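Local coordinates for acetylxylan esterase A (Aspergillus awamori, PDB 5X6S), which removes acetyl groups from the backbone of acetylated xylan, a step in the breakdown of plant hemicellulose, at residues Ser79-Ala82 against Thr83-Asn87; Ser185-Ser188 against Gly189-Arg193. All blocks are in the same frame, centred on the assembly; numbering follows the deposited sequence.

Interaction 1 (Ser79-Ala82 against Thr83-Asn87)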
ATOM      1  N   SER A  79       6.107  19.919 -12.967  1.00 20.14           N
ATOM      2  CA  SER A  79       5.508  20.467 -14.188  1.00 20.57           C
ATOM      3  C   SER A  79       5.441  19.547 -15.404  1.00 20.40           C
ATOM      4  O   SER A  79       4.530  19.668 -16.206  1.00 20.78           O
ATOM      5  CB  SER A  79       6.225  21.761 -14.564  1.00 20.46           C
ATOM      6  OG  SER A  79       7.591  21.579 -14.863  1.00 19.13           O
ATOM      7  N   SER A  80       6.425  18.666 -15.561  1.00 19.99           N
ATOM      8  CA  SER A  80       6.512  17.807 -16.742  1.00 18.84           C
ATOM      9  C   SER A  80       5.450  16.704 -16.718  1.00 18.35           C
ATOM     10  O   SER A  80       4.974  16.298 -15.652  1.00 20.97           O
ATOM     11  CB  SER A  80       7.913  17.204 -16.858  1.00 17.86           C
ATOM     12  OG  SER A  80       8.053  16.135 -15.879  1.00 18.35           O
ATOM     13  N   GLN A  81       5.102  16.166 -17.884  1.00 18.40           N
ATOM     14  CA  GLN A  81       4.236  14.988 -17.930  1.00 19.75           C
ATOM     15  C   GLN A  81       4.907  13.784 -17.210  1.00 18.31           C
ATOM     16  O   GLN A  81       4.265  13.005 -16.561  1.00 19.07           O
ATOM     17  CB  GLN A  81       3.941  14.607 -19.388  1.00 21.76           C
ATOM     18  CG  GLN A  81       3.020  15.597 -20.106  1.00 24.07           C
ATOM     19  CD  GLN A  81       1.742  15.795 -19.330  1.00 26.40           C
ATOM     20  OE1 GLN A  81       1.573  16.808 -18.654  1.00 28.32           O
ATOM     21  NE2 GLN A  81       0.881  14.787 -19.344  1.00 28.69           N
ATOM     22  N   ALA A  82       6.210  13.670 -17.347  1.00 18.71           N
ATOM     23  CA  ALA A  82       6.960  12.626 -16.697  1.00 19.01           C
ATOM     24  C   ALA A  82       6.792  12.636 -15.180  1.00 19.18           C
ATOM     25  O   ALA A  82       6.618  11.582 -14.567  1.00 19.72           O
ATOM     26  CB  ALA A  82       8.439  12.714 -17.081  1.00 19.44           C
ATOM     27  N   THR A  83       6.862  13.826 -14.568  1.00 19.00           N
ATOM     28  CA  THR A  83       6.772  13.929 -13.112  1.00 17.52           C
ATOM     29  C   THR A  83       5.316  13.832 -12.642  1.00 17.89           C
ATOM     30  O   THR A  83       5.061  13.472 -11.494  1.00 17.13           O
ATOM     31  CB  THR A  83       7.460  15.203 -12.600  1.00 18.02           C
ATOM     32  OG1 THR A  83       7.835  15.037 -11.212  1.00 15.77           O
ATOM     33  CG2 THR A  83       6.550  16.432 -12.736  1.00 16.83           C
ATOM     34  N   LEU A  84       4.371  14.195 -13.526  1.00 17.70           N
ATOM     35  CA  LEU A  84       2.951  14.216 -13.226  1.00 17.82           C
ATOM     36  C   LEU A  84       2.191  12.951 -13.655  1.00 18.52           C
ATOM     37  O   LEU A  84       0.959  12.935 -13.718  1.00 18.38           O
ATOM     38  CB  LEU A  84       2.275  15.499 -13.823  1.00 19.22           C
ATOM     39  CG  LEU A  84       2.787  16.835 -13.252  1.00 19.09           C
ATOM     40  CD1 LEU A  84       2.107  18.009 -13.946  1.00 18.60           C
ATOM     41  CD2 LEU A  84       2.617  16.939 -11.703  1.00 18.37           C
ATOM     42  N   THR A  85       2.915  11.875 -13.919  1.00 18.85           N
ATOM     43  CA  THR A  85       2.240  10.624 -14.255  1.00 18.85           C
ATOM     44  C   THR A  85       2.847   9.473 -13.459  1.00 17.87           C
ATOM     45  O   THR A  85       4.068   9.366 -13.357  1.00 17.36           O
ATOM     46  CB  THR A  85       2.275  10.363 -15.779  1.00 20.06           C
ATOM     47  OG1 THR A  85       3.608  10.445 -16.226  1.00 24.71           O
ATOM     48  CG2 THR A  85       1.536  11.453 -16.549  1.00 21.55           C
ATOM     49  N   HIS A  86       1.988   8.618 -12.914  1.00 18.00           N
ATOM     50  CA  HIS A  86       2.415   7.349 -12.274  1.00 18.28           C
ATOM     51  C   HIS A  86       3.307   6.617 -13.291  1.00 17.85           C
ATOM     52  O   HIS A  86       2.891   6.419 -14.465  1.00 17.39           O
ATOM     53  CB  HIS A  86       1.173   6.481 -11.957  1.00 17.88           C
ATOM     54  CG  HIS A  86       1.465   5.156 -11.322  1.00 18.19           C
ATOM     55  ND1 HIS A  86       1.876   5.025 -10.005  1.00 19.80           N
ATOM     56  CD2 HIS A  86       1.352   3.895 -11.803  1.00 18.25           C
ATOM     57  CE1 HIS A  86       2.007   3.747  -9.710  1.00 20.13           C
ATOM     58  NE2 HIS A  86       1.693   3.040 -10.780  1.00 19.53           N
ATOM     59  N   ASN A  87       4.497   6.232 -12.864  1.00 17.48           N
ATOM     60  CA  ASN A  87       5.456   5.538 -13.707  1.00 18.47           C
ATOM     61  C   ASN A  87       5.915   6.368 -14.937  1.00 18.41           C
ATOM     62  O   ASN A  87       6.432   5.829 -15.907  1.00 20.61           O
ATOM     63  CB  ASN A  87       4.893   4.141 -14.108  1.00 19.37           C
ATOM     64  CG  ASN A  87       4.764   3.195 -12.931  1.00 19.16           C
ATOM     65  OD1 ASN A  87       5.370   3.404 -11.897  1.00 21.72           O
ATOM     66  ND2 ASN A  87       3.951   2.176 -13.076  1.00 20.21           N
TER

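Interaction 2 (Ser185-Ser188 against Gly189-Arg193)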
ATOM      1  N   SER A 185      -4.392   7.267 -13.802  1.00 23.02           N
ATOM      2  CA  SER A 185      -5.786   6.991 -14.223  1.00 25.12           C
ATOM      3  C   SER A 185      -6.234   5.576 -13.942  1.00 23.41           C
ATOM      4  O   SER A 185      -5.467   4.601 -14.113  1.00 22.79           O
ATOM      5  CB  SER A 185      -6.155   7.416 -15.658  1.00 28.82           C
ATOM      6  OG  SER A 185      -5.385   6.754 -16.584  1.00 33.46           O
ATOM      7  N   GLY A 186      -7.456   5.480 -13.448  1.00 21.78           N
ATOM      8  CA  GLY A 186      -8.046   4.190 -13.140  1.00 24.68           C
ATOM      9  C   GLY A 186      -7.753   3.673 -11.752  1.00 23.67           C
ATOM     10  O   GLY A 186      -8.342   2.694 -11.310  1.00 23.64           O
ATOM     11  N   TYR A 187      -6.842   4.340 -11.032  1.00 24.28           N
ATOM     12  CA  TYR A 187      -6.488   3.899  -9.701  1.00 23.78           C
ATOM     13  C   TYR A 187      -7.631   4.101  -8.759  1.00 23.82           C
ATOM     14  O   TYR A 187      -8.154   5.189  -8.696  1.00 25.17           O
ATOM     15  CB  TYR A 187      -5.302   4.706  -9.132  1.00 22.30           C
ATOM     16  CG  TYR A 187      -4.880   4.259  -7.759  1.00 19.72           C
ATOM     17  CD1 TYR A 187      -4.209   3.045  -7.588  1.00 18.87           C
ATOM     18  CD2 TYR A 187      -5.091   5.048  -6.644  1.00 20.20           C
ATOM     19  CE1 TYR A 187      -3.768   2.627  -6.353  1.00 20.28           C
ATOM     20  CE2 TYR A 187      -4.672   4.612  -5.359  1.00 21.06           C
ATOM     21  CZ  TYR A 187      -3.989   3.409  -5.229  1.00 20.47           C
ATOM     22  OH  TYR A 187      -3.548   2.940  -4.003  1.00 19.05           O
ATOM     23  N   SER A 188      -7.957   3.088  -7.975  1.00 25.89           N
ATOM     24  CA  SER A 188      -9.007   3.309  -6.948  1.00 29.15           C
ATOM     25  C   SER A 188      -8.664   2.620  -5.613  1.00 30.74           C
ATOM     26  O   SER A 188      -9.551   2.134  -4.885  1.00 32.75           O
ATOM     27  CB  SER A 188     -10.399   2.880  -7.474  1.00 30.54           C
ATOM     28  OG  SER A 188     -10.326   1.534  -7.901  1.00 35.49           O
ATOM     29  N   GLY A 189      -7.376   2.577  -5.271  1.00 27.90           N
ATOM     30  CA  GLY A 189      -6.992   2.025  -4.007  1.00 26.32           C
ATOM     31  C   GLY A 189      -6.707   3.121  -2.960  1.00 25.74           C
ATOM     32  O   GLY A 189      -7.116   4.271  -3.086  1.00 25.07           O
ATOM     33  N   SER A 190      -5.950   2.721  -1.957  1.00 24.97           N
ATOM     34  CA  SER A 190      -5.513   3.535  -0.841  1.00 25.24           C
ATOM     35  C   SER A 190      -4.870   4.819  -1.324  1.00 23.76           C
ATOM     36  O   SER A 190      -4.070   4.786  -2.272  1.00 22.86           O
ATOM     37  CB  SER A 190      -4.468   2.687  -0.126  1.00 26.32           C
ATOM     38  OG  SER A 190      -4.006   3.314   1.022  1.00 33.65           O
ATOM     39  N   ARG A 191      -5.170   5.941  -0.670  1.00 22.14           N
ATOM     40  CA  ARG A 191      -4.419   7.194  -0.895  1.00 20.52           C
ATOM     41  C   ARG A 191      -4.001   7.805   0.467  1.00 19.09           C
ATOM     42  O   ARG A 191      -4.671   7.538   1.484  1.00 18.38           O
ATOM     43  CB  ARG A 191      -5.277   8.186  -1.648  1.00 20.55           C
ATOM     44  CG  ARG A 191      -5.944   7.653  -2.929  1.00 20.59           C
ATOM     45  CD  ARG A 191      -6.858   8.724  -3.547  1.00 20.63           C
ATOM     46  NE  ARG A 191      -7.333   8.293  -4.857  1.00 20.73           N
ATOM     47  CZ  ARG A 191      -6.750   8.576  -6.014  1.00 23.13           C
ATOM     48  NH1 ARG A 191      -5.677   9.330  -6.047  1.00 21.63           N
ATOM     49  NH2 ARG A 191      -7.246   8.079  -7.161  1.00 22.12           N
ATOM     50  N   PRO A 192      -2.930   8.605   0.502  1.00 18.05           N
ATOM     51  CA  PRO A 192      -2.581   9.156   1.835  1.00 19.05           C
ATOM     52  C   PRO A 192      -3.626  10.143   2.387  1.00 18.00           C
ATOM     53  O   PRO A 192      -4.169  10.962   1.616  1.00 18.97           O
ATOM     54  CB  PRO A 192      -1.251   9.890   1.583  1.00 18.91           C
ATOM     55  CG  PRO A 192      -1.241  10.175   0.096  1.00 18.03           C
ATOM     56  CD  PRO A 192      -1.980   9.029  -0.537  1.00 19.47           C
ATOM     57  N   ARG A 193      -3.829  10.096   3.698  1.00 18.30           N
ATOM     58  CA  ARG A 193      -4.566  11.148   4.417  1.00 18.14           C
ATOM     59  C   ARG A 193      -3.750  12.448   4.284  1.00 18.17           C
ATOM     60  O   ARG A 193      -2.556  12.453   4.593  1.00 17.81           O
ATOM     61  CB  ARG A 193      -4.734  10.757   5.863  1.00 17.53           C
ATOM     62  CG  ARG A 193      -5.466   9.468   6.102  1.00 19.92           C
ATOM     63  CD  ARG A 193      -5.529   9.145   7.617  1.00 21.02           C
ATOM     64  NE  ARG A 193      -4.255   8.634   8.173  1.00 23.33           N
ATOM     65  CZ  ARG A 193      -3.385   9.364   8.873  1.00 21.44           C
ATOM     66  NH1 ARG A 193      -3.628  10.627   9.115  1.00 17.71           N
ATOM     67  NH2 ARG A 193      -2.257   8.816   9.319  1.00 21.88           N
TER

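Interaction 1 (Ser79-Ala82 against Thr83-Asn87)
The carbonyl oxygen of S80 is gripped by two successive amides: L84 N bonds to S80 O at 3.1 Å, while T83 N makes a weaker, more bent approach to the same atom. T83 N turns its N-H mainly toward the hydroxyl of S80, 2.9 Å from OG and fairly straight at 153°. With chi1 at 76°, OG of S80 sits between its own backbone N and carbonyl carbon, and from there it can reach forward over the turn. Serine suits the place because its short hydroxyl can also bond to the D77 carboxylate while it receives the amide of T83. Hydroxyl to the amide three residues on and carbonyl to the amide four residues on together make an ST-motif, here wrapped round a single helical turn of the loop that leads from strand 63-68 to helix 91-106 in this alpha/beta-hydrolase fold. T85 closes the next step of the turn. Its OG1 donates to Q81 O at 2.7 Å, arriving 28° out of the carbonyl plane, and its first torsion, which sets OG1 between the backbone N and the carbonyl carbon, folds it back over that oxygen; the methyl CG2 of T85 lies against Q81 O as well. A threonine can thus cover the carbonyl with a donor and a methyl at once. On the buried side, T83 splits its two branches: CG2 lies 3.3 Å from S80 O, whereas OG1 turns off to D77 O. L84 drapes its branched chain past the same carbonyl, CG being 3.3 Å from S80 O and CD1 3.7 Å from S79 O. Being apolar, L84 can also press on V127 of helix 120-131, where M124 receives T83.

Interaction 2 (Ser185-Ser188 against Gly189-Arg193)
The torsions of both side chains set Y187 and R191 side by side: chi1 of Y187 is -179°, with CG opposite the backbone N so that the ring points forward along the chain that follows, and R191 starts with CG opposite its carbonyl carbon, then runs extended to NE, back along the ring. The two side chains therefore lie alongside each other, running opposite ways. Their flat groups stand almost perpendicular, 83° apart: the tyrosine offers its edge, and CD2 lies 3.8 Å above one face of the guanidinium of R191, offset toward its rim. NH2 of R191 is also 3.4 Å from Y187 O. A long arginine suits this position because its methylene chain can pass the ring, CG coming 4.1 Å from CE2 of Y187, before the guanidinium reaches the ring's near end. At the far end, the phenol bonds to the backbone: Y187 OH donates to S190 O at 2.6 Å, in the carbonyl plane and on a lone pair, with a C=O...O angle of 131°. Between these points the extended chain runs past one face of the ring, with G189 N over its centre, 3.3 Å from the plane. Glycine fits here because a beta carbon would meet the phenol oxygen. Beyond the two segments, the ring of Y184 stacks on Y187, and V220 and F221 of helix 208-221 pack against R191. S190 meets S190 of the second subunit. The tyrosine thus lies along its own backbone in a drawn-out surface segment, the link that brings the chain from helix 173-182 into strand 193-199, the return leg of a beta-alpha-beta crossover from the adjacent parallel strand 138-142, as expected of an alpha/beta-hydrolase fold.

Interaction 1 comes first along the chain, in the loop before helix 91-106, and interaction 2 follows about a hundred residues later, in the loop before strand 193-199. Their centres lie 16 Å apart and their nearest atoms about 6 Å, without touching. M183 and Y184 bridge them: M183 receives L84, while the ring of Y184 stacks with both H86 and Y187. E134 also touches H86 and Y187. Both loops reach the second subunit, whose S111 packs on H86 and Y187 and whose D109 is hydrogen-bonded to H86 NE2; as the protein is a monomer, this interface may belong to the crystal. A helical turn and an extended link, far apart in sequence, thus come together at one surface of the domain.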